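Local atomic coordinates of viral structural protein 4 (Bombyx mori cytoplasmic polyhedrosis virus, PDB entry 6TZ0), a protein that binds GTP at a P-loop-type nucleotide site and accompanies the viral RNA-dependent RNA polymerase, probably supporting transcription of the double-stranded RNA genome. Residues Val350-Lys355 and Asp502-Leu507; Val378-Ser383 and Ile486-Phe491; Asp384-Trp389 and Arg469-Met474. All coordinates share one frame; numbering follows the deposited sequence.

Interactions 1 and 2 lie in one parallel sheet, their centres about 9 Å apart. They meet where strand 347-353 pairs with strand 484-489, with a probable hydrogen bond from V351 N to V487 O (3.0 Å). Interaction 3, centred about 10 Å from interaction 2 and 17 Å from interaction 1, joins the helix that follows strand 378-381 to the helix that precedes strand 484-489. Interactions 1 and 2 flank the GTP-binding loop: the side chains of L507 and E488 each come within about 4 Å of that of K359. Interaction 3 stands farther off, A385 about 9 Å from T360 between side chains, but its D384 OD2 comes 4.1 Å from K355 NZ.

Interaction 1: Val350-Lys355 and Asp502-Leu507; sequences VVYAEK and DTTVLL
Y352 and V505 form the tight middle of this parallel strand pair. Y352 N donates to V505 O over 3.1 Å in an almost straight bond (178° at the hydrogen), and Y352 O receives L507 N at 2.7 Å. V350 O adds a third bond, taking V505 N at 3.1 Å. On the face bearing V350, Y352, T504 and L506, T504 turns OG1 anti to its own N (chi1 168°), which brings the hydroxyl alongside V350 and obliquely up to the Y352 ring, 3.2 Å from CE2. V350 CG1 rests over the rim of one face of that ring. Strand 347-353 is the central strand of the parallel sheet and runs into the GTP-binding P-loop; A353 probably opens the Walker A sequence, which runs on to K359 and T360, residues that bind GTP in another structure of this protein. The other face is purely aliphatic: V351 and V505 lie side by side with their CG2 methyls 4.0 Å apart, V351 CG1 leans on L507 CB, and L507 CD2 reaches A353 CB at 3.7 Å. Helix 359-374 packs here through L363 on V351 and K359 on L507, while V331 of helix 326-340 covers V505. The two ends are looser. At the start, V350 N reaches T503 O by a weak bond of 3.4 Å; at the finish, the chain turns away from its neighbour after A353, and E354, partly exposed, directs OE1 to the hydroxyl of T513.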
ATOM      1  N   VAL B 350       5.905  18.748  20.729  1.00 26.36           N
ATOM      2  CA  VAL B 350       7.180  19.252  20.234  1.00 26.36           C
ATOM      3  C   VAL B 350       6.928  20.578  19.536  1.00 26.36           C
ATOM      4  O   VAL B 350       6.103  20.660  18.619  1.00 26.36           O
ATOM      5  CB  VAL B 350       7.858  18.250  19.292  1.00 26.36           C
ATOM      6  CG1 VAL B 350       9.151  18.830  18.757  1.00 26.36           C
ATOM      7  CG2 VAL B 350       8.132  16.968  20.021  1.00 26.36           C
ATOM      8  N   VAL B 351       7.632  21.620  19.969  1.00 25.24           N
ATOM      9  CA  VAL B 351       7.471  22.967  19.438  1.00 25.24           C
ATOM     10  C   VAL B 351       8.801  23.405  18.847  1.00 25.24           C
ATOM     11  O   VAL B 351       9.785  23.570  19.575  1.00 25.24           O
ATOM     12  CB  VAL B 351       7.008  23.955  20.514  1.00 25.24           C
ATOM     13  CG1 VAL B 351       6.924  25.347  19.938  1.00 25.24           C
ATOM     14  CG2 VAL B 351       5.678  23.532  21.074  1.00 25.24           C
ATOM     15  N   TYR B 352       8.836  23.600  17.533  1.00 26.04           N
ATOM     16  CA  TYR B 352      10.013  24.130  16.864  1.00 26.04           C
ATOM     17  C   TYR B 352       9.889  25.634  16.683  1.00 26.04           C
ATOM     18  O   TYR B 352       8.800  26.162  16.455  1.00 26.04           O
ATOM     19  CB  TYR B 352      10.224  23.489  15.498  1.00 26.04           C
ATOM     20  CG  TYR B 352      10.567  22.033  15.550  1.00 26.04           C
ATOM     21  CD1 TYR B 352      11.810  21.620  15.980  1.00 26.04           C
ATOM     22  CD2 TYR B 352       9.669  21.074  15.116  1.00 26.04           C
ATOM     23  CE1 TYR B 352      12.137  20.297  16.023  1.00 26.04           C
ATOM     24  CE2 TYR B 352       9.993  19.745  15.140  1.00 26.04           C
ATOM     25  CZ  TYR B 352      11.231  19.364  15.599  1.00 26.04           C
ATOM     26  OH  TYR B 352      11.574  18.040  15.633  1.00 26.04           O
ATOM     27  N   ALA B 353      11.023  26.315  16.771  1.00 26.65           N
ATOM     28  CA  ALA B 353      11.063  27.757  16.600  1.00 26.65           C
ATOM     29  C   ALA B 353      12.464  28.156  16.179  1.00 26.65           C
ATOM     30  O   ALA B 353      13.430  27.424  16.404  1.00 26.65           O
ATOM     31  CB  ALA B 353      10.666  28.488  17.880  1.00 26.65           C
ATOM     32  N   GLU B 354      12.563  29.328  15.561  1.00 31.79           N
ATOM     33  CA  GLU B 354      13.872  29.869  15.246  1.00 31.79           C
ATOM     34  C   GLU B 354      14.561  30.356  16.511  1.00 31.79           C
ATOM     35  O   GLU B 354      13.925  30.804  17.466  1.00 31.79           O
ATOM     36  CB  GLU B 354      13.778  31.009  14.234  1.00 31.79           C
ATOM     37  CG  GLU B 354      13.451  30.575  12.818  1.00 31.79           C
ATOM     38  CD  GLU B 354      13.458  31.732  11.841  1.00 31.79           C
ATOM     39  OE1 GLU B 354      13.611  32.885  12.285  1.00 31.79           O
ATOM     40  OE2 GLU B 354      13.314  31.494  10.626  1.00 31.79           O
ATOM     41  N   LYS B 355      15.877  30.250  16.502  1.00 32.98           N
ATOM     42  CA  LYS B 355      16.714  30.619  17.633  1.00 32.98           C
ATOM     43  C   LYS B 355      16.726  32.135  17.749  1.00 32.98           C
ATOM     44  O   LYS B 355      17.411  32.823  16.992  1.00 32.98           O
ATOM     45  CB  LYS B 355      18.110  30.053  17.423  1.00 32.98           C
ATOM     46  CG  LYS B 355      19.033  30.209  18.583  1.00 32.98           C
ATOM     47  CD  LYS B 355      20.319  29.477  18.331  1.00 32.98           C
ATOM     48  CE  LYS B 355      21.267  29.704  19.466  1.00 32.98           C
ATOM     49  NZ  LYS B 355      20.704  29.157  20.725  1.00 32.98           N
ATOM     50  N   ASP B 502       2.568  12.764  18.295  1.00 32.79           N
ATOM     51  CA  ASP B 502       1.741  12.838  17.111  1.00 32.79           C
ATOM     52  C   ASP B 502       1.451  14.281  16.753  1.00 32.79           C
ATOM     53  O   ASP B 502       0.785  14.536  15.747  1.00 32.79           O
ATOM     54  CB  ASP B 502       0.425  12.086  17.338  1.00 32.79           C
ATOM     55  CG  ASP B 502      -0.181  11.570  16.067  1.00 32.79           C
ATOM     56  OD1 ASP B 502       0.401  11.801  14.992  1.00 32.79           O
ATOM     57  OD2 ASP B 502      -1.228  10.898  16.156  1.00 32.79           O
ATOM     58  N   THR B 503       1.911  15.229  17.561  1.00 28.67           N
ATOM     59  CA  THR B 503       1.624  16.647  17.387  1.00 28.67           C
ATOM     60  C   THR B 503       2.925  17.426  17.487  1.00 28.67           C
ATOM     61  O   THR B 503       3.456  17.610  18.585  1.00 28.67           O
ATOM     62  CB  THR B 503       0.632  17.139  18.437  1.00 28.67           C
ATOM     63  OG1 THR B 503       1.117  16.797  19.737  1.00 28.67           O
ATOM     64  CG2 THR B 503      -0.740  16.536  18.235  1.00 28.67           C
ATOM     65  N   THR B 504       3.430  17.888  16.352  1.00 26.64           N
ATOM     66  CA  THR B 504       4.555  18.809  16.322  1.00 26.64           C
ATOM     67  C   THR B 504       4.188  20.033  15.498  1.00 26.64           C
ATOM     68  O   THR B 504       3.690  19.913  14.375  1.00 26.64           O
ATOM     69  CB  THR B 504       5.833  18.123  15.803  1.00 26.64           C
ATOM     70  OG1 THR B 504       6.841  19.101  15.522  1.00 26.64           O
ATOM     71  CG2 THR B 504       5.580  17.260  14.608  1.00 26.64           C
ATOM     72  N   VAL B 505       4.392  21.206  16.089  1.00 24.13           N
ATOM     73  CA  VAL B 505       4.038  22.477  15.484  1.00 24.13           C
ATOM     74  C   VAL B 505       5.302  23.302  15.327  1.00 24.13           C
ATOM     75  O   VAL B 505       6.356  22.978  15.869  1.00 24.13           O
ATOM     76  CB  VAL B 505       2.993  23.249  16.307  1.00 24.13           C
ATOM     77  CG1 VAL B 505       1.718  22.464  16.402  1.00 24.13           C
ATOM     78  CG2 VAL B 505       3.532  23.557  17.685  1.00 24.13           C
ATOM     79  N   LEU B 506       5.179  24.394  14.583  1.00 24.53           N
ATOM     80  CA  LEU B 506       6.249  25.366  14.445  1.00 24.53           C
ATOM     81  C   LEU B 506       5.735  26.712  14.926  1.00 24.53           C
ATOM     82  O   LEU B 506       4.641  27.135  14.544  1.00 24.53           O
ATOM     83  CB  LEU B 506       6.743  25.440  13.000  1.00 24.53           C
ATOM     84  CG  LEU B 506       8.096  26.094  12.715  1.00 24.53           C
ATOM     85  CD1 LEU B 506       8.741  25.380  11.560  1.00 24.53           C
ATOM     86  CD2 LEU B 506       7.964  27.550  12.373  1.00 24.53           C
ATOM     87  N   LEU B 507       6.530  27.379  15.749  1.00 25.90           N
ATOM     88  CA  LEU B 507       6.149  28.630  16.382  1.00 25.90           C
ATOM     89  C   LEU B 507       6.785  29.816  15.671  1.00 25.90           C
ATOM     90  O   LEU B 507       7.974  29.798  15.349  1.00 25.90           O
ATOM     91  CB  LEU B 507       6.559  28.596  17.858  1.00 25.90           C
ATOM     92  CG  LEU B 507       6.379  29.752  18.839  1.00 25.90           C
ATOM     93  CD1 LEU B 507       6.062  29.237  20.199  1.00 25.90           C
ATOM     94  CD2 LEU B 507       7.690  30.469  18.945  1.00 25.90           C
TER

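Interaction 2: Val378-Ser383 and Ile486-Phe491; sequences VGHLSS and IVEGHF
H380 carries its ring anti to the backbone N (chi1 177°), and E488 sets CG anti to its carbonyl carbon and continues extended, so imidazole and carboxylate converge beside the sheet. H380 NE2 donates to E488 OE2 at 3.0 Å through a bent bond, 131° at the hydrogen; the two planes stand 75° apart, and the nitrogen reaches the oxygen from above the carboxylate plane, not within it. The ring's CD2 meanwhile packs against I486 CG2 at 3.8 Å. Beneath these side chains, strands 378-381 and 484-489 run parallel, joined by I486 N to G379 O (2.8 Å) and a weak bond from L381 N to I486 O. V378 CG1, on the edge strand, touches I486 CD1. Past the paired residues the 378-383 segment still follows its neighbour: S383 CB lies 3.6 Å from E488 CB, and S383 OG sits over the centre of the H490 imidazole, 3.0 Å above its plane, with CB behind it in a CH-pi contact 4.0 Å from the centroid. H490 is stacked in turn with the ring of Y534. The sheet order, with the P-loop strand next to strand 484-489, matches that of P-loop kinases; E488, near the C-terminal end of strand 484-489, is placed much as a Walker B acid would be and may serve the nucleotide site. Its side chain touches T360 and comes close to K359, both of which bind GTP in another structure of this protein. The H380 bond, bent as it is, may restrict the carboxylate and help hold it toward the P-loop, a second-shell part if E488 does serve the nucleotide.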
ATOM      1  N   VAL B 378       2.684  19.682  34.299  1.00 31.79           N
ATOM      2  CA  VAL B 378       3.229  19.823  32.954  1.00 31.79           C
ATOM      3  C   VAL B 378       4.721  20.090  33.071  1.00 31.79           C
ATOM      4  O   VAL B 378       5.138  21.034  33.748  1.00 31.79           O
ATOM      5  CB  VAL B 378       2.532  20.947  32.174  1.00 31.79           C
ATOM      6  CG1 VAL B 378       3.188  21.130  30.819  1.00 31.79           C
ATOM      7  CG2 VAL B 378       1.057  20.647  32.008  1.00 31.79           C
ATOM      8  N   GLY B 379       5.524  19.264  32.410  1.00 32.48           N
ATOM      9  CA  GLY B 379       6.949  19.501  32.329  1.00 32.48           C
ATOM     10  C   GLY B 379       7.332  20.285  31.086  1.00 32.48           C
ATOM     11  O   GLY B 379       6.679  20.205  30.052  1.00 32.48           O
ATOM     12  N   HIS B 380       8.417  21.048  31.197  1.00 32.72           N
ATOM     13  CA  HIS B 380       8.845  21.913  30.100  1.00 32.72           C
ATOM     14  C   HIS B 380      10.368  21.902  30.028  1.00 32.72           C
ATOM     15  O   HIS B 380      11.034  22.555  30.832  1.00 32.72           O
ATOM     16  CB  HIS B 380       8.304  23.323  30.277  1.00 32.72           C
ATOM     17  CG  HIS B 380       8.765  24.277  29.224  1.00 32.72           C
ATOM     18  ND1 HIS B 380       9.831  25.129  29.411  1.00 32.72           N
ATOM     19  CD2 HIS B 380       8.346  24.473  27.954  1.00 32.72           C
ATOM     20  CE1 HIS B 380      10.022  25.837  28.314  1.00 32.72           C
ATOM     21  NE2 HIS B 380       9.139  25.454  27.413  1.00 32.72           N
ATOM     22  N   LEU B 381      10.904  21.164  29.060  1.00 33.37           N
ATOM     23  CA  LEU B 381      12.325  21.205  28.754  1.00 33.37           C
ATOM     24  C   LEU B 381      12.605  22.323  27.763  1.00 33.37           C
ATOM     25  O   LEU B 381      11.828  22.553  26.835  1.00 33.37           O
ATOM     26  CB  LEU B 381      12.801  19.878  28.168  1.00 33.37           C
ATOM     27  CG  LEU B 381      12.777  18.645  29.064  1.00 33.37           C
ATOM     28  CD1 LEU B 381      13.168  17.428  28.267  1.00 33.37           C
ATOM     29  CD2 LEU B 381      13.707  18.827  30.240  1.00 33.37           C
ATOM     30  N   SER B 382      13.725  23.010  27.958  1.00 34.20           N
ATOM     31  CA  SER B 382      14.145  24.048  27.033  1.00 34.20           C
ATOM     32  C   SER B 382      14.700  23.431  25.757  1.00 34.20           C
ATOM     33  O   SER B 382      14.814  22.213  25.613  1.00 34.20           O
ATOM     34  CB  SER B 382      15.188  24.951  27.675  1.00 34.20           C
ATOM     35  OG  SER B 382      15.652  25.899  26.735  1.00 34.20           O
ATOM     36  N   SER B 383      15.060  24.291  24.813  1.00 33.98           N
ATOM     37  CA  SER B 383      15.613  23.809  23.560  1.00 33.98           C
ATOM     38  C   SER B 383      17.100  23.523  23.678  1.00 33.98           C
ATOM     39  O   SER B 383      17.641  22.766  22.868  1.00 33.98           O
ATOM     40  CB  SER B 383      15.361  24.826  22.454  1.00 33.98           C
ATOM     41  OG  SER B 383      15.599  24.249  21.192  1.00 33.98           O
ATOM     42  N   ILE B 486       6.406  19.300  27.418  1.00 30.14           N
ATOM     43  CA  ILE B 486       6.513  20.239  26.312  1.00 30.14           C
ATOM     44  C   ILE B 486       7.995  20.403  26.028  1.00 30.14           C
ATOM     45  O   ILE B 486       8.735  20.945  26.857  1.00 30.14           O
ATOM     46  CB  ILE B 486       5.859  21.588  26.624  1.00 30.14           C
ATOM     47  CG1 ILE B 486       4.351  21.416  26.772  1.00 30.14           C
ATOM     48  CG2 ILE B 486       6.162  22.587  25.530  1.00 30.14           C
ATOM     49  CD1 ILE B 486       3.678  22.619  27.328  1.00 30.14           C
ATOM     50  N   VAL B 487       8.433  19.924  24.871  1.00 29.64           N
ATOM     51  CA  VAL B 487       9.844  19.877  24.515  1.00 29.64           C
ATOM     52  C   VAL B 487      10.070  20.807  23.333  1.00 29.64           C
ATOM     53  O   VAL B 487       9.298  20.789  22.369  1.00 29.64           O
ATOM     54  CB  VAL B 487      10.281  18.438  24.184  1.00 29.64           C
ATOM     55  CG1 VAL B 487      11.740  18.391  23.806  1.00 29.64           C
ATOM     56  CG2 VAL B 487      10.003  17.522  25.357  1.00 29.64           C
ATOM     57  N   GLU B 488      11.108  21.627  23.412  1.00 31.28           N
ATOM     58  CA  GLU B 488      11.474  22.536  22.341  1.00 31.28           C
ATOM     59  C   GLU B 488      12.608  21.942  21.513  1.00 31.28           C
ATOM     60  O   GLU B 488      13.430  21.170  22.004  1.00 31.28           O
ATOM     61  CB  GLU B 488      11.902  23.879  22.917  1.00 31.28           C
ATOM     62  CG  GLU B 488      10.859  24.563  23.752  1.00 31.28           C
ATOM     63  CD  GLU B 488      11.386  25.836  24.369  1.00 31.28           C
ATOM     64  OE1 GLU B 488      12.580  26.138  24.176  1.00 31.28           O
ATOM     65  OE2 GLU B 488      10.618  26.527  25.063  1.00 31.28           O
ATOM     66  N   GLY B 489      12.645  22.316  20.234  1.00 27.82           N
ATOM     67  CA  GLY B 489      13.674  21.836  19.340  1.00 27.82           C
ATOM     68  C   GLY B 489      14.172  22.948  18.440  1.00 27.82           C
ATOM     69  O   GLY B 489      13.564  24.012  18.348  1.00 27.82           O
ATOM     70  N   HIS B 490      15.298  22.690  17.781  1.00 27.67           N
ATOM     71  CA  HIS B 490      15.860  23.675  16.871  1.00 27.67           C
ATOM     72  C   HIS B 490      15.664  23.365  15.398  1.00 27.67           C
ATOM     73  O   HIS B 490      15.645  24.300  14.599  1.00 27.67           O
ATOM     74  CB  HIS B 490      17.358  23.871  17.110  1.00 27.67           C
ATOM     75  CG  HIS B 490      17.687  24.635  18.351  1.00 27.67           C
ATOM     76  ND1 HIS B 490      18.232  24.045  19.468  1.00 27.67           N
ATOM     77  CD2 HIS B 490      17.509  25.938  18.663  1.00 27.67           C
ATOM     78  CE1 HIS B 490      18.425  24.965  20.397  1.00 27.67           C
ATOM     79  NE2 HIS B 490      17.978  26.118  19.940  1.00 27.67           N
ATOM     80  N   PHE B 491      15.521  22.100  15.011  1.00 27.38           N
ATOM     81  CA  PHE B 491      15.457  21.770  13.594  1.00 27.38           C
ATOM     82  C   PHE B 491      14.776  20.427  13.393  1.00 27.38           C
ATOM     83  O   PHE B 491      14.705  19.605  14.306  1.00 27.38           O
ATOM     84  CB  PHE B 491      16.847  21.792  12.949  1.00 27.38           C
ATOM     85  CG  PHE B 491      17.875  20.935  13.636  1.00 27.38           C
ATOM     86  CD1 PHE B 491      18.662  21.459  14.647  1.00 27.38           C
ATOM     87  CD2 PHE B 491      18.095  19.631  13.236  1.00 27.38           C
ATOM     88  CE1 PHE B 491      19.612  20.691  15.270  1.00 27.38           C
ATOM     89  CE2 PHE B 491      19.051  18.860  13.855  1.00 27.38           C
ATOM     90  CZ  PHE B 491      19.808  19.394  14.874  1.00 27.38           C
TER

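Interaction 3: Asp384-Trp389 and Arg469-Met474; sequences DAYGRW and RNFYYM
An aromatic cluster of Y386, W389 and F471 seals the junction between helix 385-393, which follows the edge strand 378-381, and helix 468-476, which leads to strand 484-489. The short helical segments run roughly at right angles, with their axes 11.0 Å apart at the closest, so long side chains must bridge the space. F471 does this: its CG stands anti to the backbone N (chi1 175°), sending the ring across to the other helix. Y386 presents an edge to it, CD1 lying over one face of F471 and 3.5 Å from F471 CG; the ring planes are inclined at 59°, and the CA and CB of Y386 continue the contact along F471 CE2. W389 takes the far rim of the phenyl, with F471 CE1 over the indole face, 3.5 Å from W389 CG, and the planes at 40°. Both partners lie on the same side of the F471 plane. Y472, the next residue, lays one face of its own ring beneath F471 CD2 and brings its hydroxyl to 4.1 Å from Y386 CB. V406 of helix 403-408 touches both W389 and F471. On the outward side of helix 468-476, Q97 of the RNA-dependent RNA polymerase chain packs on R469 and N470. Between the segments the contact is almost wholly one of rings and carbon, with no polar bond, yet its polar rims find partners beyond: Y386 OH bonds to H466 O and Q459 OE1, and W389 NE1 to S400 O. Burial of apolar rings and dispersion between them probably account for most of the hold. The bonds of Y386 OH fix where that ring's far end lies without barring its spin, while the off-axis one from W389 NE1 probably also resists rotation of the indole.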
ATOM      1  N   ASP B 384      17.764  24.102  24.676  1.00 37.64           N
ATOM      2  CA  ASP B 384      19.167  23.826  24.970  1.00 37.64           C
ATOM      3  C   ASP B 384      19.315  22.838  26.114  1.00 37.64           C
ATOM      4  O   ASP B 384      20.278  22.913  26.872  1.00 37.64           O
ATOM      5  CB  ASP B 384      19.905  25.120  25.295  1.00 37.64           C
ATOM      6  CG  ASP B 384      20.088  26.017  24.091  1.00 37.64           C
ATOM      7  OD1 ASP B 384      20.179  25.491  22.964  1.00 37.64           O
ATOM      8  OD2 ASP B 384      20.148  27.250  24.272  1.00 37.64           O
ATOM      9  N   ALA B 385      18.385  21.896  26.266  1.00 36.94           N
ATOM     10  CA  ALA B 385      18.437  20.986  27.404  1.00 36.94           C
ATOM     11  C   ALA B 385      19.510  19.922  27.226  1.00 36.94           C
ATOM     12  O   ALA B 385      20.324  19.693  28.128  1.00 36.94           O
ATOM     13  CB  ALA B 385      17.070  20.340  27.620  1.00 36.94           C
ATOM     14  N   TYR B 386      19.522  19.266  26.066  1.00 36.34           N
ATOM     15  CA  TYR B 386      20.529  18.256  25.776  1.00 36.34           C
ATOM     16  C   TYR B 386      21.921  18.856  25.675  1.00 36.34           C
ATOM     17  O   TYR B 386      22.895  18.210  26.071  1.00 36.34           O
ATOM     18  CB  TYR B 386      20.179  17.526  24.484  1.00 36.34           C
ATOM     19  CG  TYR B 386      21.206  16.509  24.063  1.00 36.34           C
ATOM     20  CD1 TYR B 386      21.359  15.329  24.760  1.00 36.34           C
ATOM     21  CD2 TYR B 386      22.019  16.729  22.959  1.00 36.34           C
ATOM     22  CE1 TYR B 386      22.295  14.396  24.384  1.00 36.34           C
ATOM     23  CE2 TYR B 386      22.959  15.799  22.574  1.00 36.34           C
ATOM     24  CZ  TYR B 386      23.089  14.635  23.288  1.00 36.34           C
ATOM     25  OH  TYR B 386      24.020  13.706  22.905  1.00 36.34           O
ATOM     26  N   GLY B 387      22.031  20.089  25.179  1.00 38.59           N
ATOM     27  CA  GLY B 387      23.334  20.726  25.095  1.00 38.59           C
ATOM     28  C   GLY B 387      23.913  21.059  26.456  1.00 38.59           C
ATOM     29  O   GLY B 387      25.087  20.785  26.722  1.00 38.59           O
ATOM     30  N   ARG B 388      23.094  21.623  27.345  1.00 40.80           N
ATOM     31  CA  ARG B 388      23.566  21.929  28.687  1.00 40.80           C
ATOM     32  C   ARG B 388      23.731  20.680  29.540  1.00 40.80           C
ATOM     33  O   ARG B 388      24.459  20.718  30.534  1.00 40.80           O
ATOM     34  CB  ARG B 388      22.616  22.910  29.372  1.00 40.80           C
ATOM     35  CG  ARG B 388      22.552  24.278  28.714  1.00 40.80           C
ATOM     36  CD  ARG B 388      21.725  25.229  29.543  1.00 40.80           C
ATOM     37  NE  ARG B 388      21.559  26.552  28.957  1.00 40.80           N
ATOM     38  CZ  ARG B 388      20.434  26.984  28.407  1.00 40.80           C
ATOM     39  NH1 ARG B 388      19.357  26.215  28.407  1.00 40.80           N
ATOM     40  NH2 ARG B 388      20.372  28.204  27.902  1.00 40.80           N
ATOM     41  N   TRP B 389      23.074  19.580  29.177  1.00 38.74           N
ATOM     42  CA  TRP B 389      23.342  18.304  29.828  1.00 38.74           C
ATOM     43  C   TRP B 389      24.683  17.733  29.387  1.00 38.74           C
ATOM     44  O   TRP B 389      25.505  17.327  30.215  1.00 38.74           O
ATOM     45  CB  TRP B 389      22.226  17.324  29.497  1.00 38.74           C
ATOM     46  CG  TRP B 389      22.407  15.974  30.084  1.00 38.74           C
ATOM     47  CD1 TRP B 389      22.195  15.603  31.372  1.00 38.74           C
ATOM     48  CD2 TRP B 389      22.896  14.815  29.407  1.00 38.74           C
ATOM     49  NE1 TRP B 389      22.482  14.273  31.534  1.00 38.74           N
ATOM     50  CE2 TRP B 389      22.924  13.769  30.341  1.00 38.74           C
ATOM     51  CE3 TRP B 389      23.299  14.558  28.095  1.00 38.74           C
ATOM     52  CZ2 TRP B 389      23.335  12.488  30.006  1.00 38.74           C
ATOM     53  CZ3 TRP B 389      23.705  13.287  27.765  1.00 38.74           C
ATOM     54  CH2 TRP B 389      23.723  12.268  28.716  1.00 38.74           C
ATOM     55  N   ARG B 469      18.895  10.783  21.205  1.00 34.33           N
ATOM     56  CA  ARG B 469      17.733   9.904  21.176  1.00 34.33           C
ATOM     57  C   ARG B 469      17.579   9.161  22.499  1.00 34.33           C
ATOM     58  O   ARG B 469      16.478   9.101  23.062  1.00 34.33           O
ATOM     59  CB  ARG B 469      17.872   8.953  19.985  1.00 34.33           C
ATOM     60  CG  ARG B 469      16.715   8.011  19.683  1.00 34.33           C
ATOM     61  CD  ARG B 469      17.056   6.635  20.163  1.00 34.33           C
ATOM     62  NE  ARG B 469      16.053   5.613  19.888  1.00 34.33           N
ATOM     63  CZ  ARG B 469      16.064   4.814  18.828  1.00 34.33           C
ATOM     64  NH1 ARG B 469      17.028   4.918  17.930  1.00 34.33           N
ATOM     65  NH2 ARG B 469      15.119   3.897  18.676  1.00 34.33           N
ATOM     66  N   ASN B 470      18.687   8.661  23.047  1.00 36.35           N
ATOM     67  CA  ASN B 470      18.647   8.031  24.360  1.00 36.35           C
ATOM     68  C   ASN B 470      18.392   9.040  25.469  1.00 36.35           C
ATOM     69  O   ASN B 470      17.798   8.686  26.489  1.00 36.35           O
ATOM     70  CB  ASN B 470      19.956   7.314  24.650  1.00 36.35           C
ATOM     71  CG  ASN B 470      19.852   6.366  25.818  1.00 36.35           C
ATOM     72  OD1 ASN B 470      18.764   6.014  26.252  1.00 36.35           O
ATOM     73  ND2 ASN B 470      20.989   6.006  26.380  1.00 36.35           N
ATOM     74  N   PHE B 471      18.861  10.279  25.305  1.00 34.69           N
ATOM     75  CA  PHE B 471      18.598  11.324  26.289  1.00 34.69           C
ATOM     76  C   PHE B 471      17.108  11.585  26.434  1.00 34.69           C
ATOM     77  O   PHE B 471      16.568  11.561  27.546  1.00 34.69           O
ATOM     78  CB  PHE B 471      19.325  12.603  25.895  1.00 34.69           C
ATOM     79  CG  PHE B 471      19.030  13.769  26.788  1.00 34.69           C
ATOM     80  CD1 PHE B 471      19.588  13.855  28.044  1.00 34.69           C
ATOM     81  CD2 PHE B 471      18.203  14.793  26.358  1.00 34.69           C
ATOM     82  CE1 PHE B 471      19.325  14.930  28.856  1.00 34.69           C
ATOM     83  CE2 PHE B 471      17.934  15.868  27.167  1.00 34.69           C
ATOM     84  CZ  PHE B 471      18.501  15.939  28.414  1.00 34.69           C
ATOM     85  N   TYR B 472      16.417  11.801  25.319  1.00 34.64           N
ATOM     86  CA  TYR B 472      14.982  12.025  25.418  1.00 34.64           C
ATOM     87  C   TYR B 472      14.216  10.752  25.745  1.00 34.64           C
ATOM     88  O   TYR B 472      13.127  10.839  26.320  1.00 34.64           O
ATOM     89  CB  TYR B 472      14.473  12.686  24.138  1.00 34.64           C
ATOM     90  CG  TYR B 472      14.904  14.128  24.054  1.00 34.64           C
ATOM     91  CD1 TYR B 472      14.212  15.113  24.734  1.00 34.64           C
ATOM     92  CD2 TYR B 472      16.030  14.499  23.338  1.00 34.64           C
ATOM     93  CE1 TYR B 472      14.615  16.432  24.684  1.00 34.64           C
ATOM     94  CE2 TYR B 472      16.445  15.820  23.287  1.00 34.64           C
ATOM     95  CZ  TYR B 472      15.725  16.779  23.955  1.00 34.64           C
ATOM     96  OH  TYR B 472      16.120  18.090  23.912  1.00 34.64           O
ATOM     97  N   TYR B 473      14.778   9.576  25.451  1.00 35.91           N
ATOM     98  CA  TYR B 473      14.168   8.328  25.902  1.00 35.91           C
ATOM     99  C   TYR B 473      14.229   8.186  27.419  1.00 35.91           C
ATOM    100  O   TYR B 473      13.228   7.853  28.062  1.00 35.91           O
ATOM    101  CB  TYR B 473      14.862   7.144  25.236  1.00 35.91           C
ATOM    102  CG  TYR B 473      14.374   5.796  25.703  1.00 35.91           C
ATOM    103  CD1 TYR B 473      13.162   5.287  25.267  1.00 35.91           C
ATOM    104  CD2 TYR B 473      15.132   5.033  26.580  1.00 35.91           C
ATOM    105  CE1 TYR B 473      12.717   4.053  25.692  1.00 35.91           C
ATOM    106  CE2 TYR B 473      14.698   3.804  27.008  1.00 35.91           C
ATOM    107  CZ  TYR B 473      13.492   3.319  26.563  1.00 35.91           C
ATOM    108  OH  TYR B 473      13.064   2.089  26.993  1.00 35.91           O
ATOM    109  N   MET B 474      15.401   8.406  28.007  1.00 36.45           N
ATOM    110  CA  MET B 474      15.572   8.231  29.440  1.00 36.45           C
ATOM    111  C   MET B 474      14.994   9.379  30.250  1.00 36.45           C
ATOM    112  O   MET B 474      14.811   9.231  31.460  1.00 36.45           O
ATOM    113  CB  MET B 474      17.052   8.062  29.783  1.00 36.45           C
ATOM    114  CG  MET B 474      17.691   6.789  29.275  1.00 36.45           C
ATOM    115  SD  MET B 474      16.975   5.296  29.967  1.00 36.45           S
ATOM    116  CE  MET B 474      17.556   5.409  31.653  1.00 36.45           C
TER